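Local coordinates for putative sugar ABC transport system, substrate-binding protein (Bordetella parapertussis, PDB 5IX8) that probably binds a sugar in the periplasm as the substrate-binding component of an ABC transport system, at residues T198-T209 and R224-V234; I241-S251 and T294-H304. All coordinates share one frame; numbering follows the deposited sequence.

Contact 1: T198-T209 and R224-V234; sequences TPDAEYVFTPVT and RPVKVLTSAMV
Thr206 and Thr230 meet hydroxyl to hydroxyl at the C-terminal ends of two neighbouring parallel strands, 201-205 and 227-231. The strands and helix 209-221 between them form a beta-alpha-beta unit of the periplasmic binding protein fold. Thr230 OG1 donates to Thr206 OG1 at 2.8 Å. Thr206 OG1 stands between its own backbone N and carbonyl carbon (chi1 69°), which lets it donate in turn to Leu229 O at 2.9 Å, in the carbonyl plane on a lone pair. Leu229 O also accepts the backbone N of Thr206, so two bonds grip this oxygen; each threonine hydroxyl, one bond from CB, reaches polar atoms across the strands directly. Further back, Val204 and Val226 bring their CG2 methyls together at 4.0 Å on the face covered by helix 209-221, where compact valines fit under Ala215 and Ala219. On the other face Tyr203 and Lys227 run side by side: the aliphatic Lys227 chain lies along the ring, CD 3.9 Å from Tyr203 CE1, while the phenol OH reaches Asp136. At the far end the long Arg224 chain, bent at chi2 and chi3, folds back on the turn 198-201. Its NH2 donates to Thr198 O and to Ala201 O, the latter nearly straight (167°) and in the guanidinium plane. NH1 reaches Leu195 O in the preceding helix, so the long cation bonds three backbone carbonyls, with Pro199 O merely close above its plane. A water completes the grip, accepting from Arg224 NE at 2.8 Å and donating to Ala201 O at 3.0 Å.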
loop_
_atom_site.group_PDB
_atom_site.type_symbol
_atom_site.label_atom_id
_atom_site.label_comp_id
_atom_site.label_asym_id
_atom_site.label_seq_id
_atom_site.Cartn_x
_atom_site.Cartn_y
_atom_site.Cartn_z
ATOM N N THR A 198 -1.665 -27.626 7.200
ATOM C CA THR A 198 -3.097 -27.418 6.978
ATOM C C THR A 198 -3.495 -28.166 5.710
ATOM O O THR A 198 -3.838 -27.571 4.686
ATOM C CB THR A 198 -3.410 -25.927 6.886
ATOM O OG1 THR A 198 -2.531 -25.190 7.760
ATOM C CG2 THR A 198 -4.828 -25.646 7.302
ATOM N N PRO A 199 -3.458 -29.493 5.752
ATOM C CA PRO A 199 -3.655 -30.271 4.513
ATOM C C PRO A 199 -5.006 -30.047 3.856
ATOM O O PRO A 199 -5.146 -30.303 2.652
ATOM C CB PRO A 199 -3.500 -31.721 4.984
ATOM C CG PRO A 199 -3.780 -31.648 6.470
ATOM C CD PRO A 199 -3.251 -30.349 6.933
ATOM N N ASP A 200 -6.012 -29.600 4.597
ATOM C CA ASP A 200 -7.332 -29.438 4.014
ATOM C C ASP A 200 -7.604 -28.011 3.550
ATOM O O ASP A 200 -8.693 -27.739 3.035
ATOM C CB ASP A 200 -8.409 -29.895 5.021
ATOM C CG ASP A 200 -8.304 -31.381 5.362
ATOM O OD1 ASP A 200 -7.794 -32.168 4.533
ATOM O OD2 ASP A 200 -8.728 -31.765 6.462
ATOM N N ALA A 201 -6.643 -27.094 3.691
ATOM C CA ALA A 201 -6.884 -25.725 3.246
ATOM C C ALA A 201 -7.146 -25.648 1.740
ATOM O O ALA A 201 -6.501 -26.338 0.937
ATOM C CB ALA A 201 -5.677 -24.844 3.587
ATOM N N GLU A 202 -8.070 -24.761 1.347
ATOM C CA GLU A 202 -8.379 -24.553 -0.066
ATOM C C GLU A 202 -8.070 -23.134 -0.512
ATOM O O GLU A 202 -8.200 -22.822 -1.703
ATOM C CB GLU A 202 -9.847 -24.882 -0.344
ATOM C CG GLU A 202 -10.077 -26.386 -0.254
ATOM C CD GLU A 202 -11.516 -26.780 -0.420
ATOM O OE1 GLU A 202 -12.003 -26.798 -1.567
ATOM O OE2 GLU A 202 -12.172 -27.066 0.593
ATOM N N TYR A 203 -7.633 -22.281 0.405
ATOM C CA TYR A 203 -7.384 -20.880 0.125
ATOM C C TYR A 203 -6.181 -20.454 0.928
ATOM O O TYR A 203 -5.903 -21.029 1.981
ATOM C CB TYR A 203 -8.545 -20.004 0.554
ATOM C CG TYR A 203 -9.810 -20.296 -0.180
ATOM C CD1 TYR A 203 -10.054 -19.715 -1.407
ATOM C CD2 TYR A 203 -10.777 -21.139 0.352
ATOM C CE1 TYR A 203 -11.240 -19.969 -2.106
ATOM C CE2 TYR A 203 -11.977 -21.396 -0.330
ATOM C CZ TYR A 203 -12.194 -20.802 -1.559
ATOM O OH TYR A 203 -13.359 -21.030 -2.258
ATOM N N VAL A 204 -5.501 -19.409 0.447
ATOM C CA VAL A 204 -4.428 -18.753 1.194
ATOM C C VAL A 204 -4.667 -17.255 1.108
ATOM O O VAL A 204 -4.864 -16.712 0.011
ATOM C CB VAL A 204 -3.021 -19.090 0.656
ATOM C CG1 VAL A 204 -1.932 -18.358 1.491
ATOM C CG2 VAL A 204 -2.777 -20.602 0.659
ATOM N N PHE A 205 -4.674 -16.589 2.252
ATOM C CA PHE A 205 -4.798 -15.139 2.290
ATOM C C PHE A 205 -3.430 -14.524 2.518
ATOM O O PHE A 205 -2.704 -14.967 3.406
ATOM C CB PHE A 205 -5.744 -14.707 3.405
ATOM C CG PHE A 205 -5.708 -13.244 3.669
ATOM C CD1 PHE A 205 -6.482 -12.375 2.905
ATOM C CD2 PHE A 205 -4.889 -12.735 4.662
ATOM C CE1 PHE A 205 -6.471 -11.004 3.142
ATOM C CE2 PHE A 205 -4.839 -11.376 4.892
ATOM C CZ PHE A 205 -5.645 -10.494 4.126
ATOM N N THR A 206 -3.093 -13.495 1.741
ATOM C CA THR A 206 -1.869 -12.714 1.902
ATOM C C THR A 206 -2.218 -11.244 1.732
ATOM O O THR A 206 -3.134 -10.904 0.957
ATOM C CB THR A 206 -0.783 -13.070 0.855
ATOM O OG1 THR A 206 -1.209 -12.614 -0.445
ATOM C CG2 THR A 206 -0.467 -14.586 0.820
ATOM N N PRO A 207 -1.474 -10.343 2.383
ATOM C CA PRO A 207 -1.827 -8.926 2.291
ATOM C C PRO A 207 -1.113 -8.152 1.212
ATOM O O PRO A 207 -1.523 -7.007 0.982
ATOM C CB PRO A 207 -1.427 -8.393 3.678
ATOM C CG PRO A 207 -0.123 -9.206 3.992
ATOM C CD PRO A 207 -0.583 -10.606 3.529
ATOM N N VAL A 208 -0.061 -8.697 0.577
ATOM C CA VAL A 208 0.781 -7.920 -0.337
ATOM C C VAL A 208 1.335 -8.812 -1.433
ATOM O O VAL A 208 1.488 -10.028 -1.262
ATOM C CB VAL A 208 1.972 -7.223 0.368
ATOM C CG1 VAL A 208 1.515 -6.323 1.453
ATOM C CG2 VAL A 208 2.953 -8.264 0.929
ATOM N N THR A 209 1.666 -8.172 -2.562
ATOM C CA THR A 209 2.168 -8.801 -3.779
ATOM C C THR A 209 3.150 -9.939 -3.545
ATOM O O THR A 209 2.933 -11.064 -3.996
ATOM C CB THR A 209 2.861 -7.754 -4.665
ATOM O OG1 THR A 209 2.066 -6.572 -4.761
ATOM C CG2 THR A 209 3.105 -8.337 -6.040
ATOM N N ARG A 224 -0.761 -28.249 -4.758
ATOM C CA ARG A 224 -1.981 -27.961 -4.008
ATOM C C ARG A 224 -2.818 -26.947 -4.775
ATOM O O ARG A 224 -2.354 -25.820 -5.019
ATOM C CB ARG A 224 -1.655 -27.425 -2.607
ATOM C CG ARG A 224 -1.170 -28.499 -1.627
ATOM C CD ARG A 224 -2.342 -29.296 -1.020
ATOM N NE ARG A 224 -3.212 -28.467 -0.172
ATOM C CZ ARG A 224 -2.938 -28.168 1.097
ATOM N NH1 ARG A 224 -1.795 -28.633 1.660
ATOM N NH2 ARG A 224 -3.791 -27.409 1.800
ATOM N N PRO A 225 -4.028 -27.285 -5.138
ATOM C CA PRO A 225 -4.851 -26.375 -5.945
ATOM C C PRO A 225 -5.502 -25.285 -5.113
ATOM O O PRO A 225 -6.689 -24.997 -5.296
ATOM C CB PRO A 225 -5.905 -27.312 -6.546
ATOM C CG PRO A 225 -6.088 -28.364 -5.449
ATOM C CD PRO A 225 -4.687 -28.582 -4.876
ATOM N N VAL A 226 -4.762 -24.672 -4.217
ATOM C CA VAL A 226 -5.343 -23.609 -3.405
ATOM C C VAL A 226 -5.481 -22.354 -4.249
ATOM O O VAL A 226 -4.691 -22.111 -5.175
ATOM C CB VAL A 226 -4.509 -23.332 -2.142
ATOM C CG1 VAL A 226 -4.556 -24.537 -1.194
ATOM C CG2 VAL A 226 -3.052 -22.961 -2.503
ATOM N N LYS A 227 -6.471 -21.535 -3.892
ATOM C CA LYS A 227 -6.683 -20.234 -4.512
ATOM C C LYS A 227 -6.128 -19.178 -3.579
ATOM O O LYS A 227 -6.393 -19.217 -2.373
ATOM C CB LYS A 227 -8.165 -19.964 -4.781
ATOM C CG LYS A 227 -8.772 -20.964 -5.737
ATOM C CD LYS A 227 -10.270 -20.760 -5.846
ATOM C CE LYS A 227 -10.809 -21.592 -6.987
ATOM N NZ LYS A 227 -10.068 -21.203 -8.237
ATOM N N VAL A 228 -5.384 -18.232 -4.133
ATOM C CA VAL A 228 -4.672 -17.231 -3.342
ATOM C C VAL A 228 -5.369 -15.886 -3.489
ATOM O O VAL A 228 -5.839 -15.535 -4.579
ATOM C CB VAL A 228 -3.185 -17.154 -3.753
ATOM C CG1 VAL A 228 -2.447 -16.060 -2.964
ATOM C CG2 VAL A 228 -2.544 -18.528 -3.547
ATOM N N LEU A 229 -5.494 -15.175 -2.370
ATOM C CA LEU A 229 -5.956 -13.797 -2.318
ATOM C C LEU A 229 -4.774 -12.934 -1.955
ATOM O O LEU A 229 -3.971 -13.306 -1.087
ATOM C CB LEU A 229 -7.052 -13.611 -1.262
ATOM C CG LEU A 229 -8.332 -14.388 -1.593
ATOM C CD1 LEU A 229 -8.365 -15.707 -0.887
ATOM C CD2 LEU A 229 -9.562 -13.564 -1.269
ATOM N N THR A 230 -4.675 -11.778 -2.596
ATOM C CA THR A 230 -3.555 -10.907 -2.312
ATOM C C THR A 230 -3.934 -9.481 -2.691
ATOM O O THR A 230 -5.096 -9.176 -2.975
ATOM C CB THR A 230 -2.316 -11.417 -3.060
ATOM O OG1 THR A 230 -1.130 -10.767 -2.572
ATOM C CG2 THR A 230 -2.457 -11.173 -4.544
ATOM N N SER A 231 -2.938 -8.592 -2.668
ATOM C CA SER A 231 -3.191 -7.187 -2.900
ATOM C C SER A 231 -2.030 -6.591 -3.674
ATOM O O SER A 231 -0.891 -7.032 -3.532
ATOM C CB SER A 231 -3.405 -6.469 -1.561
ATOM O OG SER A 231 -3.806 -5.128 -1.784
ATOM N N ALA A 232 -2.354 -5.610 -4.516
ATOM C CA ALA A 232 -1.431 -4.794 -5.301
ATOM C C ALA A 232 -0.954 -5.525 -6.552
ATOM O O ALA A 232 -0.138 -6.448 -6.477
ATOM C CB ALA A 232 -0.235 -4.329 -4.465
HETATM N N MSE A 233 -1.458 -5.103 -7.710
HETATM C CA MSE A 233 -1.195 -5.815 -8.948
HETATM C C MSE A 233 0.219 -5.682 -9.450
HETATM O O MSE A 233 0.814 -4.612 -9.364
HETATM C CB MSE A 233 -2.122 -5.318 -10.055
HETATM C CG MSE A 233 -3.600 -5.721 -9.810
HETATM SE SE MSE A 233 -3.928 -7.596 -10.223
HETATM C CE MSE A 233 -3.637 -7.593 -12.149
ATOM N N VAL A 234 0.711 -6.776 -10.031
ATOM C CA VAL A 234 1.829 -6.743 -10.967
ATOM C C VAL A 234 1.366 -7.463 -12.229
ATOM O O VAL A 234 0.433 -8.266 -12.196
ATOM C CB VAL A 234 3.102 -7.404 -10.391
ATOM C CG1 VAL A 234 3.623 -6.624 -9.182
ATOM C CG2 VAL A 234 2.795 -8.813 -9.989
HETATM O O HOH W 1 -5.665 -28.008 -1.381
#

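Contact 2: I241-S251 and T294-H304; sequences IREGRLLAVAS and TVVDKSNVDTH. With SO4 (sulfate ion), chain D.
Asp302 OD1 is gripped by two nitrogens of Arg242, which come side-on: NE at 3.0 Å uses the syn lone pair of this oxygen, and NH2 at 2.9 Å meets it nearly along the C-O axis. Guanidinium and carboxylate are almost coplanar (20°), and the extended Arg242 chain carries its charge past Val301, whose CG1 touches Arg242 CG. Beneath this surface salt bridge, the buried Ile241 makes contact with both branches. The Ile241 and Val296 side chains cross at about a right angle, with Ile241 CD1 3.7 Å from Val296 CG1, while Ile241 CG2, anti to the backbone N, abuts the backbone at Asp297 and Lys298. The other valine methyl, Val296 CG2, lies 3.8 Å above the centre of the His304 ring, whose NE2 is hydrogen-bonded to Thr294 OG1. Asn300 uses its amide twice to brace the turn: ND2 donates to Val295 O at 2.9 Å and OD1 accepts from Asp297 N. Along the backbone, Val249 and Val296 exchange two hydrogen bonds as an antiparallel hydrogen-bonded pair, followed by Ser251 N to Thr294 O at 2.9 Å. Strand 295-296 thus forms the antiparallel edge of an otherwise parallel sheet in the periplasmic binding protein fold.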
loop_
_atom_site.group_PDB
_atom_site.type_symbol
_atom_site.label_atom_id
_atom_site.label_comp_id
_atom_site.label_asym_id
_atom_site.label_seq_id
_atom_site.Cartn_x
_atom_site.Cartn_y
_atom_site.Cartn_z
ATOM N N ILE A 241 -4.699 -14.713 -12.423
ATOM C CA ILE A 241 -6.141 -14.554 -12.242
ATOM C C ILE A 241 -6.904 -15.337 -13.306
ATOM O O ILE A 241 -7.850 -16.080 -13.006
ATOM C CB ILE A 241 -6.516 -13.065 -12.267
ATOM C CG1 ILE A 241 -5.955 -12.349 -11.042
ATOM C CG2 ILE A 241 -8.014 -12.890 -12.342
ATOM C CD1 ILE A 241 -6.244 -10.844 -11.056
ATOM N N ARG A 242 -6.502 -15.194 -14.572
ATOM C CA ARG A 242 -7.216 -15.894 -15.634
ATOM C C ARG A 242 -7.123 -17.406 -15.473
ATOM O O ARG A 242 -8.077 -18.129 -15.781
ATOM C CB ARG A 242 -6.666 -15.477 -16.992
ATOM C CG ARG A 242 -6.971 -14.050 -17.390
ATOM C CD ARG A 242 -6.675 -13.787 -18.872
ATOM N NE ARG A 242 -6.581 -12.348 -19.086
ATOM C CZ ARG A 242 -5.434 -11.685 -19.045
ATOM N NH1 ARG A 242 -4.297 -12.352 -18.854
ATOM N NH2 ARG A 242 -5.416 -10.370 -19.215
ATOM N N GLU A 243 -5.971 -17.901 -15.039
ATOM C CA GLU A 243 -5.735 -19.332 -14.863
ATOM C C GLU A 243 -6.349 -19.883 -13.586
ATOM O O GLU A 243 -6.269 -21.100 -13.354
ATOM C CB GLU A 243 -4.230 -19.613 -14.873
ATOM C CG GLU A 243 -3.596 -19.469 -16.236
ATOM C CD GLU A 243 -2.104 -19.155 -16.197
ATOM O OE1 GLU A 243 -1.463 -19.300 -15.121
ATOM O OE2 GLU A 243 -1.577 -18.753 -17.264
ATOM N N GLY A 244 -6.931 -19.018 -12.750
ATOM C CA GLY A 244 -7.624 -19.421 -11.547
ATOM C C GLY A 244 -6.770 -19.538 -10.306
ATOM O O GLY A 244 -7.293 -19.909 -9.251
ATOM N N ARG A 245 -5.478 -19.246 -10.387
ATOM C CA ARG A 245 -4.613 -19.433 -9.221
ATOM C C ARG A 245 -4.778 -18.308 -8.196
ATOM O O ARG A 245 -4.723 -18.558 -6.981
ATOM C CB ARG A 245 -3.163 -19.536 -9.670
ATOM C CG ARG A 245 -2.178 -19.558 -8.531
ATOM C CD ARG A 245 -2.315 -20.812 -7.652
ATOM N NE ARG A 245 -1.774 -22.010 -8.314
ATOM C CZ ARG A 245 -1.817 -23.236 -7.794
ATOM N NH1 ARG A 245 -2.407 -23.449 -6.617
ATOM N NH2 ARG A 245 -1.284 -24.254 -8.459
ATOM N N LEU A 246 -4.982 -17.072 -8.667
ATOM C CA LEU A 246 -5.326 -15.942 -7.810
ATOM C C LEU A 246 -6.825 -15.713 -7.922
ATOM O O LEU A 246 -7.342 -15.468 -9.022
ATOM C CB LEU A 246 -4.576 -14.663 -8.200
ATOM C CG LEU A 246 -3.051 -14.607 -8.038
ATOM C CD1 LEU A 246 -2.528 -13.217 -8.484
ATOM C CD2 LEU A 246 -2.584 -14.938 -6.617
ATOM N N LEU A 247 -7.519 -15.802 -6.790
ATOM C CA LEU A 247 -8.965 -15.589 -6.784
ATOM C C LEU A 247 -9.300 -14.122 -6.940
ATOM O O LEU A 247 -10.247 -13.759 -7.654
ATOM C CB LEU A 247 -9.554 -16.116 -5.478
ATOM C CG LEU A 247 -11.033 -15.845 -5.206
ATOM C CD1 LEU A 247 -11.926 -16.465 -6.278
ATOM C CD2 LEU A 247 -11.398 -16.341 -3.805
ATOM N N ALA A 248 -8.528 -13.267 -6.284
ATOM C CA ALA A 248 -8.800 -11.845 -6.266
ATOM C C ALA A 248 -7.549 -11.126 -5.820
ATOM O O ALA A 248 -6.785 -11.627 -4.975
ATOM C CB ALA A 248 -9.957 -11.511 -5.314
ATOM N N VAL A 249 -7.367 -9.932 -6.366
ATOM C CA VAL A 249 -6.249 -9.077 -6.008
ATOM C C VAL A 249 -6.820 -7.706 -5.762
ATOM O O VAL A 249 -7.388 -7.098 -6.677
ATOM C CB VAL A 249 -5.176 -9.001 -7.114
ATOM C CG1 VAL A 249 -4.060 -8.039 -6.674
ATOM C CG2 VAL A 249 -4.620 -10.402 -7.444
ATOM N N ALA A 250 -6.629 -7.192 -4.572
ATOM C CA ALA A 250 -7.082 -5.827 -4.338
ATOM C C ALA A 250 -6.187 -4.857 -5.116
ATOM O O ALA A 250 -4.963 -4.998 -5.109
ATOM C CB ALA A 250 -7.076 -5.532 -2.842
ATOM N N SER A 251 -6.796 -3.904 -5.830
ATOM C CA SER A 251 -6.018 -2.869 -6.520
ATOM C C SER A 251 -5.470 -1.881 -5.493
ATOM O O SER A 251 -6.213 -1.411 -4.638
ATOM C CB SER A 251 -6.909 -2.134 -7.548
ATOM O OG SER A 251 -6.315 -0.930 -8.053
ATOM N N THR A 294 -11.003 -1.036 -5.256
ATOM C CA THR A 294 -11.549 -1.954 -6.247
ATOM C C THR A 294 -10.775 -3.266 -6.171
ATOM O O THR A 294 -9.617 -3.306 -5.745
ATOM C CB THR A 294 -11.475 -1.373 -7.679
ATOM O OG1 THR A 294 -10.119 -1.100 -8.005
ATOM C CG2 THR A 294 -12.202 -0.082 -7.768
ATOM N N VAL A 295 -11.443 -4.353 -6.512
ATOM C CA VAL A 295 -10.829 -5.675 -6.539
ATOM C C VAL A 295 -10.723 -6.126 -7.984
ATOM O O VAL A 295 -11.649 -5.909 -8.778
ATOM C CB VAL A 295 -11.653 -6.674 -5.710
ATOM C CG1 VAL A 295 -11.015 -8.016 -5.740
ATOM C CG2 VAL A 295 -11.706 -6.215 -4.280
ATOM N N VAL A 296 -9.605 -6.762 -8.325
ATOM C CA VAL A 296 -9.409 -7.326 -9.656
ATOM C C VAL A 296 -9.632 -8.823 -9.564
ATOM O O VAL A 296 -9.093 -9.482 -8.654
ATOM C CB VAL A 296 -8.006 -7.004 -10.198
ATOM C CG1 VAL A 296 -7.844 -7.528 -11.637
ATOM C CG2 VAL A 296 -7.730 -5.484 -10.123
ATOM N N ASP A 297 -10.443 -9.360 -10.473
ATOM C CA ASP A 297 -10.735 -10.799 -10.497
ATOM C C ASP A 297 -11.001 -11.198 -11.943
ATOM O O ASP A 297 -10.829 -10.391 -12.853
ATOM C CB ASP A 297 -11.902 -11.133 -9.560
ATOM C CG ASP A 297 -13.169 -10.375 -9.916
ATOM O OD1 ASP A 297 -13.386 -10.061 -11.106
ATOM O OD2 ASP A 297 -13.954 -10.085 -9.004
ATOM N N LYS A 298 -11.400 -12.455 -12.163
ATOM C CA LYS A 298 -11.685 -12.898 -13.528
ATOM C C LYS A 298 -12.704 -12.006 -14.231
ATOM O O LYS A 298 -12.657 -11.854 -15.463
ATOM C CB LYS A 298 -12.205 -14.338 -13.531
ATOM C CG LYS A 298 -11.162 -15.392 -13.334
ATOM C CD LYS A 298 -11.702 -16.778 -13.739
ATOM C CE LYS A 298 -11.989 -16.812 -15.247
ATOM N NZ LYS A 298 -12.501 -18.133 -15.761
ATOM N N SER A 299 -13.641 -11.425 -13.480
ATOM C CA SER A 299 -14.708 -10.662 -14.112
ATOM C C SER A 299 -14.222 -9.338 -14.683
ATOM O O SER A 299 -14.870 -8.804 -15.578
ATOM C CB SER A 299 -15.847 -10.414 -13.121
ATOM O OG SER A 299 -15.511 -9.434 -12.147
ATOM N N ASN A 300 -13.096 -8.791 -14.203
ATOM C CA ASN A 300 -12.653 -7.499 -14.708
ATOM C C ASN A 300 -11.161 -7.418 -14.992
ATOM O O ASN A 300 -10.644 -6.311 -15.199
ATOM C CB ASN A 300 -13.039 -6.373 -13.740
ATOM C CG ASN A 300 -12.332 -6.488 -12.412
ATOM O OD1 ASN A 300 -11.574 -7.412 -12.197
ATOM N ND2 ASN A 300 -12.587 -5.553 -11.518
ATOM N N VAL A 301 -10.437 -8.538 -14.991
ATOM C CA VAL A 301 -9.006 -8.460 -15.243
ATOM C C VAL A 301 -8.739 -7.899 -16.639
ATOM O O VAL A 301 -7.714 -7.257 -16.868
ATOM C CB VAL A 301 -8.367 -9.854 -15.006
ATOM C CG1 VAL A 301 -8.903 -10.919 -15.996
ATOM C CG2 VAL A 301 -6.852 -9.789 -15.073
ATOM N N ASP A 302 -9.664 -8.078 -17.580
ATOM C CA ASP A 302 -9.459 -7.561 -18.930
ATOM C C ASP A 302 -9.976 -6.140 -19.125
ATOM O O ASP A 302 -9.759 -5.571 -20.196
ATOM C CB ASP A 302 -10.116 -8.482 -19.953
ATOM C CG ASP A 302 -9.457 -9.844 -20.003
ATOM O OD1 ASP A 302 -8.257 -9.960 -19.669
ATOM O OD2 ASP A 302 -10.138 -10.812 -20.365
ATOM N N THR A 303 -10.637 -5.543 -18.132
ATOM C CA THR A 303 -11.216 -4.210 -18.310
ATOM C C THR A 303 -10.824 -3.239 -17.213
ATOM O O THR A 303 -10.869 -2.023 -17.420
ATOM C CB THR A 303 -12.737 -4.272 -18.345
ATOM O OG1 THR A 303 -13.209 -4.875 -17.134
ATOM C CG2 THR A 303 -13.223 -5.067 -19.549
ATOM N N HIS A 304 -10.493 -3.752 -16.033
ATOM C CA HIS A 304 -10.171 -2.873 -14.911
ATOM C C HIS A 304 -8.980 -1.986 -15.272
ATOM O O HIS A 304 -8.058 -2.434 -15.956
ATOM C CB HIS A 304 -9.865 -3.717 -13.666
ATOM C CG HIS A 304 -9.590 -2.916 -12.426
ATOM N ND1 HIS A 304 -8.467 -2.132 -12.278
ATOM C CD2 HIS A 304 -10.286 -2.795 -11.270
ATOM C CE1 HIS A 304 -8.486 -1.548 -11.093
ATOM N NE2 HIS A 304 -9.571 -1.950 -10.449
HETATM S S SO4 D . -0.763 -22.703 -11.796
HETATM O O1 SO4 D . -1.914 -22.148 -12.484
HETATM O O2 SO4 D . -0.345 -21.791 -10.726
HETATM O O3 SO4 D . -1.117 -23.999 -11.223
HETATM O O4 SO4 D . 0.304 -22.867 -12.776
HETATM O O HOH W 2 -11.259 -14.631 -9.983
HETATM O O HOH W 3 -8.112 0.101 -4.946
#

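Contacts 1 and 2 are successive steps across one sheet, their centres about 13 Å apart: strand 227-231, the second partner in contact 1, lies beside strand 246-250 of contact 2. Backbone hydrogen bonds join them, among them probable ones from Leu247 N to Val228 O (2.8 Å) and from Ala232 N to Ala250 O (2.7 Å). Arg245 adds a side-chain tie. Its NH1 donates to Arg224 O and Val226 O, while NE and NH2 hold a sulfate, probably from the crystallisation liquor, that Arg220 also binds. Helix 235-242 carries the chain from contact 1 into contact 2, and Met233, present as selenomethionine, packs from the connecting loop against Ile241, Val249 and Val296.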